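Local coordinates for carbonic anhydrase (Sordaria macrospora, PDB 4O1K), which catalyses the reversible hydration of carbon dioxide to bicarbonate as a zinc-dependent, tetrameric beta-class carbonic anhydrase, at residues 49-54 with 104-109; 78-83 with 128-133. All coordinates share one frame; numbering follows the deposited sequence.

Interaction 1 (49-54 with 104-109); sequences PEYLWI and VKHIVV
In the core of the beta-carbonic anhydrase sheet, parallel strands 51-54 and 106-109, their axes approaching to 4.7 Å, pair Y51 with H106, L52 with I107, W53 with V108 and I54 with V109. L52 N donates to H106 O, V108 N to L52 O, and I54 N to V108 O, each at 2.9 Å. E50 O accepts both H106 N and K105 N, the latter at 2.8 Å from above the carbonyl plane.

On one face the rings of Y51 and H106 form an offset stack, centroids 4.7 Å apart and planes at 21°. CG of each stands anti to its carbonyl carbon (Y51 chi1 -74°), which lays the H106 CD2 corner over the rim of the Y51 ring. V108 CG1 sits over the six-membered ring of W53, 4.1 Å from its centroid, and V108 CG2 meets the Y51 edge at CD1 (3.9 Å). On the other face L52 and I107 lie side by side, L52 CD2 3.9 Å from I107 CG2.

Strand 74-79 flanks 51-54; strand 190-197 flanks 106-109, its H192 NE2 hydrogen-bonded to H106 ND1. Helix 154-174 covers I107 and V109, while H18 and V21 of a second subunit pack against H106 and Y51.

Interaction 2 (78-83 with 128-133); sequences RNIANL and GLMNPW
The indole of W133 carries L83 CD1 over one face, 3.7 Å from the centroid of its five-membered ring in a CH-pi contact, while the backbone of I80 and the amide of N79 meet its edge. W133 NE1 donates to I80 O at 2.9 Å, nearly straight (168°), close to the indole plane and on a carbonyl lone pair; with the L83 and N79 contacts this restrains the ring's rotation. W133 CG lies opposite its backbone N (chi1 -170°), which turns the indole off helix 130-143 toward I80. W133 CZ2 lies 3.8 Å from N79 CG, the amide standing 79° to the ring.

N79 to N82 form a type II beta turn at the end of strand 74-79. The N79 amide braces the chain beyond it: OD1 accepts from L83 N at 2.8 Å and ND2, also hydrogen-bonded to H77 NE2, donates to L83 O at 2.9 Å. I80 and M130 meet tip to tip, I80 CD1 3.4 Å from M130 SD; the M130 chain folds back at its second and third torsions, carrying SD and CE to that methyl. The I80 side chain is about 6 Å from the zinc ion, and N90 of a second subunit packs against N79 and W133.

Interactions 1 and 2 both reach the same mixed sheet, interaction 2 through strand 74-79 alone, with their centres about 21 Å apart. Strand 51-56, which supplies one side of interaction 1, neighbours strand 74-79, whose end leads into interaction 2. Their segments alternate along the chain in the order 49-54, 78-83, 104-109, 128-133. The two contacts touch where V109 CG1 packs 3.8 Å from N82 ND2. Interaction 1 joins the N-terminal parts of strands 51-56 and 106-112, which end at zinc ligands C56 and H112; interaction 2 ties the exit of the neighbouring strand to helix 130-143, with I80 near the same zinc ion. Residues of other subunits pack on both contacts.

Interaction 1 (49-54 with 104-109)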
ATOM      1  N   PRO A  49     -18.950  10.616  15.122  1.00 46.62           N
ATOM      2  CA  PRO A  49     -19.870  10.013  14.152  1.00 45.81           C
ATOM      3  C   PRO A  49     -20.398   8.677  14.649  1.00 41.13           C
ATOM      4  O   PRO A  49     -19.684   7.938  15.337  1.00 42.86           O
ATOM      5  CB  PRO A  49     -18.970   9.785  12.931  1.00 45.24           C
ATOM      6  CG  PRO A  49     -17.592   9.668  13.502  1.00 44.36           C
ATOM      7  CD  PRO A  49     -17.578  10.704  14.594  1.00 40.43           C
ATOM      8  N   GLU A  50     -21.644   8.376  14.301  1.00 37.23           N
ATOM      9  CA  GLU A  50     -22.237   7.082  14.596  1.00 36.60           C
ATOM     10  C   GLU A  50     -21.930   6.090  13.481  1.00 34.60           C
ATOM     11  O   GLU A  50     -22.040   4.877  13.683  1.00 35.14           O
ATOM     12  CB  GLU A  50     -23.754   7.223  14.717  1.00 47.03           C
ATOM     13  CG  GLU A  50     -24.207   8.102  15.863  1.00 58.76           C
ATOM     14  CD  GLU A  50     -24.612   7.296  17.080  1.00 70.11           C
ATOM     15  OE1 GLU A  50     -25.672   6.629  17.030  1.00 73.95           O
ATOM     16  OE2 GLU A  50     -23.867   7.327  18.085  1.00 74.14           O
ATOM     17  N   TYR A  51     -21.554   6.612  12.312  1.00 32.85           N
ATOM     18  CA  TYR A  51     -21.320   5.789  11.108  1.00 28.56           C
ATOM     19  C   TYR A  51     -19.939   5.976  10.545  1.00 30.61           C
ATOM     20  O   TYR A  51     -19.442   7.108  10.499  1.00 31.60           O
ATOM     21  CB  TYR A  51     -22.262   6.238   9.983  1.00 33.21           C
ATOM     22  CG  TYR A  51     -23.716   5.841  10.146  1.00 37.34           C
ATOM     23  CD1 TYR A  51     -24.222   4.728   9.484  1.00 40.85           C
ATOM     24  CD2 TYR A  51     -24.585   6.596  10.926  1.00 41.09           C
ATOM     25  CE1 TYR A  51     -25.541   4.364   9.619  1.00 42.35           C
ATOM     26  CE2 TYR A  51     -25.903   6.241  11.053  1.00 44.42           C
ATOM     27  CZ  TYR A  51     -26.370   5.125  10.398  1.00 43.60           C
ATOM     28  OH  TYR A  51     -27.688   4.767  10.530  1.00 50.86           O
ATOM     29  N   LEU A  52     -19.355   4.870  10.070  1.00 28.86           N
ATOM     30  CA  LEU A  52     -18.290   4.879   9.071  1.00 30.18           C
ATOM     31  C   LEU A  52     -18.933   4.514   7.725  1.00 30.72           C
ATOM     32  O   LEU A  52     -19.596   3.493   7.604  1.00 31.91           O
ATOM     33  CB  LEU A  52     -17.208   3.842   9.403  1.00 29.59           C
ATOM     34  CG  LEU A  52     -16.200   3.561   8.285  1.00 33.51           C
ATOM     35  CD1 LEU A  52     -15.431   4.827   7.874  1.00 34.38           C
ATOM     36  CD2 LEU A  52     -15.214   2.456   8.670  1.00 31.39           C
ATOM     37  N   TRP A  53     -18.772   5.371   6.731  1.00 29.54           N
ATOM     38  CA  TRP A  53     -19.376   5.157   5.422  1.00 27.17           C
ATOM     39  C   TRP A  53     -18.248   4.937   4.445  1.00 25.26           C
ATOM     40  O   TRP A  53     -17.378   5.801   4.295  1.00 28.99           O
ATOM     41  CB  TRP A  53     -20.129   6.417   5.014  1.00 31.01           C
ATOM     42  CG  TRP A  53     -20.854   6.321   3.720  1.00 30.86           C
ATOM     43  CD1 TRP A  53     -20.347   6.487   2.458  1.00 30.71           C
ATOM     44  CD2 TRP A  53     -22.255   6.079   3.569  1.00 33.49           C
ATOM     45  NE1 TRP A  53     -21.375   6.333   1.521  1.00 30.82           N
ATOM     46  CE2 TRP A  53     -22.544   6.074   2.188  1.00 33.45           C
ATOM     47  CE3 TRP A  53     -23.296   5.852   4.478  1.00 35.06           C
ATOM     48  CZ2 TRP A  53     -23.843   5.860   1.698  1.00 35.61           C
ATOM     49  CZ3 TRP A  53     -24.571   5.632   3.987  1.00 37.76           C
ATOM     50  CH2 TRP A  53     -24.833   5.645   2.619  1.00 34.95           C
ATOM     51  N   ILE A  54     -18.264   3.803   3.763  1.00 23.13           N
ATOM     52  CA  ILE A  54     -17.270   3.515   2.721  1.00 22.31           C
ATOM     53  C   ILE A  54     -18.004   3.514   1.391  1.00 27.37           C
ATOM     54  O   ILE A  54     -18.806   2.616   1.109  1.00 24.59           O
ATOM     55  CB  ILE A  54     -16.601   2.139   2.942  1.00 24.67           C
ATOM     56  CG1 ILE A  54     -15.952   2.119   4.332  1.00 26.74           C
ATOM     57  CG2 ILE A  54     -15.529   1.883   1.859  1.00 27.13           C
ATOM     58  CD1 ILE A  54     -15.363   0.747   4.738  1.00 28.24           C
ATOM     59  N   VAL A 104     -17.672   4.060  16.347  1.00 30.85           N
ATOM     60  CA  VAL A 104     -18.734   4.066  15.380  1.00 32.11           C
ATOM     61  C   VAL A 104     -19.696   2.894  15.667  1.00 33.89           C
ATOM     62  O   VAL A 104     -19.251   1.829  16.085  1.00 32.38           O
ATOM     63  CB  VAL A 104     -18.023   4.046  13.994  1.00 42.37           C
ATOM     64  CG1 VAL A 104     -18.415   2.879  13.125  1.00 45.63           C
ATOM     65  CG2 VAL A 104     -18.130   5.415  13.307  1.00 37.29           C
ATOM     66  N   LYS A 105     -21.009   3.107  15.521  1.00 28.98           N
ATOM     67  CA  LYS A 105     -21.979   2.044  15.781  1.00 32.78           C
ATOM     68  C   LYS A 105     -22.330   1.250  14.527  1.00 32.43           C
ATOM     69  O   LYS A 105     -22.840   0.113  14.614  1.00 32.31           O
ATOM     70  CB  LYS A 105     -23.270   2.633  16.364  1.00 38.93           C
ATOM     71  CG  LYS A 105     -23.333   2.653  17.887  1.00 47.15           C
ATOM     72  CD  LYS A 105     -22.502   3.732  18.507  1.00 54.48           C
ATOM     73  CE  LYS A 105     -23.106   4.111  19.863  1.00 60.15           C
ATOM     74  NZ  LYS A 105     -23.265   2.898  20.721  1.00 64.55           N
ATOM     75  N   HIS A 106     -22.057   1.848  13.366  1.00 32.92           N
ATOM     76  CA  HIS A 106     -22.408   1.255  12.089  1.00 30.85           C
ATOM     77  C   HIS A 106     -21.258   1.415  11.099  1.00 31.97           C
ATOM     78  O   HIS A 106     -20.585   2.444  11.073  1.00 30.39           O
ATOM     79  CB  HIS A 106     -23.637   1.965  11.504  1.00 33.96           C
ATOM     80  CG  HIS A 106     -24.838   1.929  12.393  1.00 38.29           C
ATOM     81  ND1 HIS A 106     -25.699   0.852  12.432  1.00 40.80           N
ATOM     82  CD2 HIS A 106     -25.332   2.843  13.266  1.00 40.97           C
ATOM     83  CE1 HIS A 106     -26.672   1.104  13.299  1.00 39.71           C
ATOM     84  NE2 HIS A 106     -26.471   2.303  13.820  1.00 34.36           N
ATOM     85  N   ILE A 107     -21.037   0.400  10.268  1.00 34.95           N
ATOM     86  CA  ILE A 107     -20.140   0.572   9.123  1.00 27.18           C
ATOM     87  C   ILE A 107     -20.968   0.197   7.901  1.00 27.58           C
ATOM     88  O   ILE A 107     -21.562  -0.858   7.875  1.00 28.20           O
ATOM     89  CB  ILE A 107     -18.924  -0.341   9.205  1.00 27.48           C
ATOM     90  CG1 ILE A 107     -18.090  -0.028  10.451  1.00 28.22           C
ATOM     91  CG2 ILE A 107     -18.010  -0.118   7.964  1.00 26.96           C
ATOM     92  CD1 ILE A 107     -16.827  -0.915  10.609  1.00 34.78           C
ATOM     93  N   VAL A 108     -21.053   1.083   6.913  1.00 27.39           N
ATOM     94  CA  VAL A 108     -21.861   0.821   5.720  1.00 22.38           C
ATOM     95  C   VAL A 108     -20.881   0.787   4.561  1.00 23.06           C
ATOM     96  O   VAL A 108     -20.055   1.686   4.464  1.00 26.65           O
ATOM     97  CB  VAL A 108     -22.769   2.025   5.444  1.00 29.27           C
ATOM     98  CG1 VAL A 108     -23.427   1.889   4.064  1.00 30.94           C
ATOM     99  CG2 VAL A 108     -23.820   2.187   6.580  1.00 26.11           C
ATOM    100  N   VAL A 109     -20.977  -0.226   3.706  1.00 22.47           N
ATOM    101  CA  VAL A 109     -20.316  -0.179   2.399  1.00 25.57           C
ATOM    102  C   VAL A 109     -21.443   0.095   1.433  1.00 23.88           C
ATOM    103  O   VAL A 109     -22.399  -0.681   1.361  1.00 25.78           O
ATOM    104  CB  VAL A 109     -19.671  -1.521   2.037  1.00 24.54           C
ATOM    105  CG1 VAL A 109     -19.148  -1.493   0.597  1.00 26.62           C
ATOM    106  CG2 VAL A 109     -18.518  -1.799   2.984  1.00 26.90           C
TER

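Interaction 2 (78-83 with 128-133)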
ATOM      1  N   ARG A  78     -14.072   7.502   0.626  1.00 24.99           N
ATOM      2  CA  ARG A  78     -14.572   7.212  -0.717  1.00 22.80           C
ATOM      3  C   ARG A  78     -13.403   6.859  -1.599  1.00 20.51           C
ATOM      4  O   ARG A  78     -12.385   7.593  -1.607  1.00 24.23           O
ATOM      5  CB  ARG A  78     -15.306   8.434  -1.303  1.00 25.85           C
ATOM      6  CG  ARG A  78     -16.763   8.493  -0.876  1.00 30.48           C
ATOM      7  CD  ARG A  78     -17.443   9.833  -1.218  1.00 32.42           C
ATOM      8  NE  ARG A  78     -17.808   9.923  -2.628  1.00 32.83           N
ATOM      9  CZ  ARG A  78     -18.437  10.978  -3.159  1.00 38.28           C
ATOM     10  NH1 ARG A  78     -18.766  12.004  -2.382  1.00 34.64           N
ATOM     11  NH2 ARG A  78     -18.747  11.013  -4.454  1.00 37.91           N
ATOM     12  N   ASN A  79     -13.536   5.746  -2.325  1.00 21.42           N
ATOM     13  CA  ASN A  79     -12.447   5.323  -3.230  1.00 23.53           C
ATOM     14  C   ASN A  79     -13.053   4.722  -4.478  1.00 25.08           C
ATOM     15  O   ASN A  79     -14.258   4.602  -4.548  1.00 25.96           O
ATOM     16  CB  ASN A  79     -11.478   4.344  -2.547  1.00 22.91           C
ATOM     17  CG  ASN A  79     -12.114   3.031  -2.170  1.00 23.48           C
ATOM     18  OD1 ASN A  79     -12.841   2.419  -2.943  1.00 25.54           O
ATOM     19  ND2 ASN A  79     -11.782   2.548  -0.966  1.00 23.77           N
ATOM     20  N   ILE A  80     -12.249   4.372  -5.475  1.00 22.80           N
ATOM     21  CA  ILE A  80     -12.839   3.853  -6.714  1.00 24.81           C
ATOM     22  C   ILE A  80     -13.450   2.469  -6.455  1.00 27.31           C
ATOM     23  O   ILE A  80     -12.751   1.508  -6.099  1.00 22.27           O
ATOM     24  CB  ILE A  80     -11.807   3.786  -7.852  1.00 25.11           C
ATOM     25  CG1 ILE A  80     -11.448   5.197  -8.332  1.00 26.18           C
ATOM     26  CG2 ILE A  80     -12.377   2.992  -9.029  1.00 28.98           C
ATOM     27  CD1 ILE A  80     -10.127   5.230  -9.139  1.00 30.65           C
ATOM     28  N   ALA A  81     -14.774   2.394  -6.624  1.00 26.76           N
ATOM     29  CA  ALA A  81     -15.577   1.184  -6.454  1.00 29.60           C
ATOM     30  C   ALA A  81     -15.706   0.690  -5.025  1.00 30.26           C
ATOM     31  O   ALA A  81     -16.012  -0.472  -4.789  1.00 31.30           O
ATOM     32  CB  ALA A  81     -15.143   0.053  -7.439  1.00 25.98           C
ATOM     33  N   ASN A  82     -15.522   1.599  -4.067  1.00 28.92           N
ATOM     34  CA  ASN A  82     -15.827   1.315  -2.667  1.00 26.36           C
ATOM     35  C   ASN A  82     -15.193   0.019  -2.172  1.00 25.63           C
ATOM     36  O   ASN A  82     -15.883  -0.839  -1.589  1.00 23.28           O
ATOM     37  CB  ASN A  82     -17.353   1.370  -2.374  1.00 23.15           C
ATOM     38  CG  ASN A  82     -18.210   0.577  -3.380  1.00 26.58           C
ATOM     39  OD1 ASN A  82     -18.686   1.125  -4.384  1.00 24.80           O
ATOM     40  ND2 ASN A  82     -18.424  -0.711  -3.100  1.00 24.29           N
ATOM     41  N   LEU A  83     -13.890  -0.123  -2.440  1.00 22.74           N
ATOM     42  CA  LEU A  83     -13.145  -1.326  -2.075  1.00 22.40           C
ATOM     43  C   LEU A  83     -12.563  -1.303  -0.664  1.00 22.79           C
ATOM     44  O   LEU A  83     -12.123  -0.254  -0.157  1.00 25.05           O
ATOM     45  CB  LEU A  83     -11.986  -1.550  -3.062  1.00 20.79           C
ATOM     46  CG  LEU A  83     -12.365  -1.724  -4.516  1.00 24.06           C
ATOM     47  CD1 LEU A  83     -11.112  -1.921  -5.395  1.00 29.41           C
ATOM     48  CD2 LEU A  83     -13.250  -2.938  -4.661  1.00 26.01           C
ATOM     49  N   GLY A 128      -2.758   1.206 -16.675  1.00 41.39           N
ATOM     50  CA  GLY A 128      -1.613   1.632 -15.875  1.00 45.05           C
ATOM     51  C   GLY A 128      -1.765   1.343 -14.395  1.00 42.75           C
ATOM     52  O   GLY A 128      -2.045   0.203 -14.007  1.00 37.35           O
ATOM     53  N   LEU A 129      -1.582   2.386 -13.584  1.00 45.37           N
ATOM     54  CA  LEU A 129      -1.747   2.346 -12.128  1.00 44.77           C
ATOM     55  C   LEU A 129      -3.081   1.804 -11.682  1.00 41.92           C
ATOM     56  O   LEU A 129      -3.191   1.218 -10.600  1.00 46.12           O
ATOM     57  CB  LEU A 129      -1.586   3.756 -11.544  1.00 46.95           C
ATOM     58  CG  LEU A 129      -0.176   4.194 -11.183  1.00 46.60           C
ATOM     59  CD1 LEU A 129      -0.123   5.656 -10.760  1.00 44.08           C
ATOM     60  CD2 LEU A 129       0.285   3.327 -10.060  1.00 48.71           C
ATOM     61  N   MET A 130      -4.119   2.033 -12.480  1.00 33.52           N
ATOM     62  CA  MET A 130      -5.431   1.537 -12.117  1.00 36.35           C
ATOM     63  C   MET A 130      -5.501   0.006 -12.152  1.00 34.21           C
ATOM     64  O   MET A 130      -6.375  -0.578 -11.497  1.00 32.61           O
ATOM     65  CB  MET A 130      -6.514   2.129 -13.024  1.00 36.52           C
ATOM     66  CG  MET A 130      -6.881   3.588 -12.707  1.00 38.76           C
ATOM     67  SD  MET A 130      -7.704   3.770 -11.102  1.00 72.90           S
ATOM     68  CE  MET A 130      -9.017   2.572 -11.228  1.00 56.00           C
ATOM     69  N   ASN A 131      -4.598  -0.650 -12.894  1.00 29.61           N
ATOM     70  CA  ASN A 131      -4.762  -2.083 -13.102  1.00 29.64           C
ATOM     71  C   ASN A 131      -4.812  -2.867 -11.786  1.00 25.85           C
ATOM     72  O   ASN A 131      -5.737  -3.630 -11.581  1.00 28.33           O
ATOM     73  CB  ASN A 131      -3.692  -2.676 -14.044  1.00 32.15           C
ATOM     74  CG  ASN A 131      -3.733  -2.087 -15.456  1.00 38.55           C
ATOM     75  OD1 ASN A 131      -4.783  -1.692 -15.963  1.00 37.78           O
ATOM     76  ND2 ASN A 131      -2.575  -2.061 -16.110  1.00 41.56           N
ATOM     77  N   PRO A 132      -3.823  -2.688 -10.895  1.00 27.64           N
ATOM     78  CA  PRO A 132      -3.933  -3.546  -9.711  1.00 31.13           C
ATOM     79  C   PRO A 132      -5.113  -3.131  -8.816  1.00 27.58           C
ATOM     80  O   PRO A 132      -5.639  -3.971  -8.071  1.00 27.79           O
ATOM     81  CB  PRO A 132      -2.624  -3.288  -8.966  1.00 32.22           C
ATOM     82  CG  PRO A 132      -1.781  -2.439  -9.857  1.00 36.22           C
ATOM     83  CD  PRO A 132      -2.697  -1.751 -10.783  1.00 33.28           C
ATOM     84  N   TRP A 133      -5.546  -1.871  -8.891  1.00 25.25           N
ATOM     85  CA  TRP A 133      -6.737  -1.501  -8.116  1.00 24.19           C
ATOM     86  C   TRP A 133      -7.990  -2.202  -8.633  1.00 23.64           C
ATOM     87  O   TRP A 133      -8.717  -2.855  -7.866  1.00 28.73           O
ATOM     88  CB  TRP A 133      -6.904   0.029  -8.083  1.00 23.47           C
ATOM     89  CG  TRP A 133      -7.953   0.453  -7.120  1.00 27.34           C
ATOM     90  CD1 TRP A 133      -9.238   0.790  -7.403  1.00 26.57           C
ATOM     91  CD2 TRP A 133      -7.797   0.602  -5.702  1.00 28.88           C
ATOM     92  NE1 TRP A 133      -9.909   1.123  -6.246  1.00 26.60           N
ATOM     93  CE2 TRP A 133      -9.032   1.022  -5.183  1.00 24.89           C
ATOM     94  CE3 TRP A 133      -6.724   0.414  -4.822  1.00 26.57           C
ATOM     95  CZ2 TRP A 133      -9.228   1.266  -3.827  1.00 26.73           C
ATOM     96  CZ3 TRP A 133      -6.920   0.647  -3.461  1.00 24.51           C
ATOM     97  CH2 TRP A 133      -8.170   1.053  -2.979  1.00 25.79           C
TER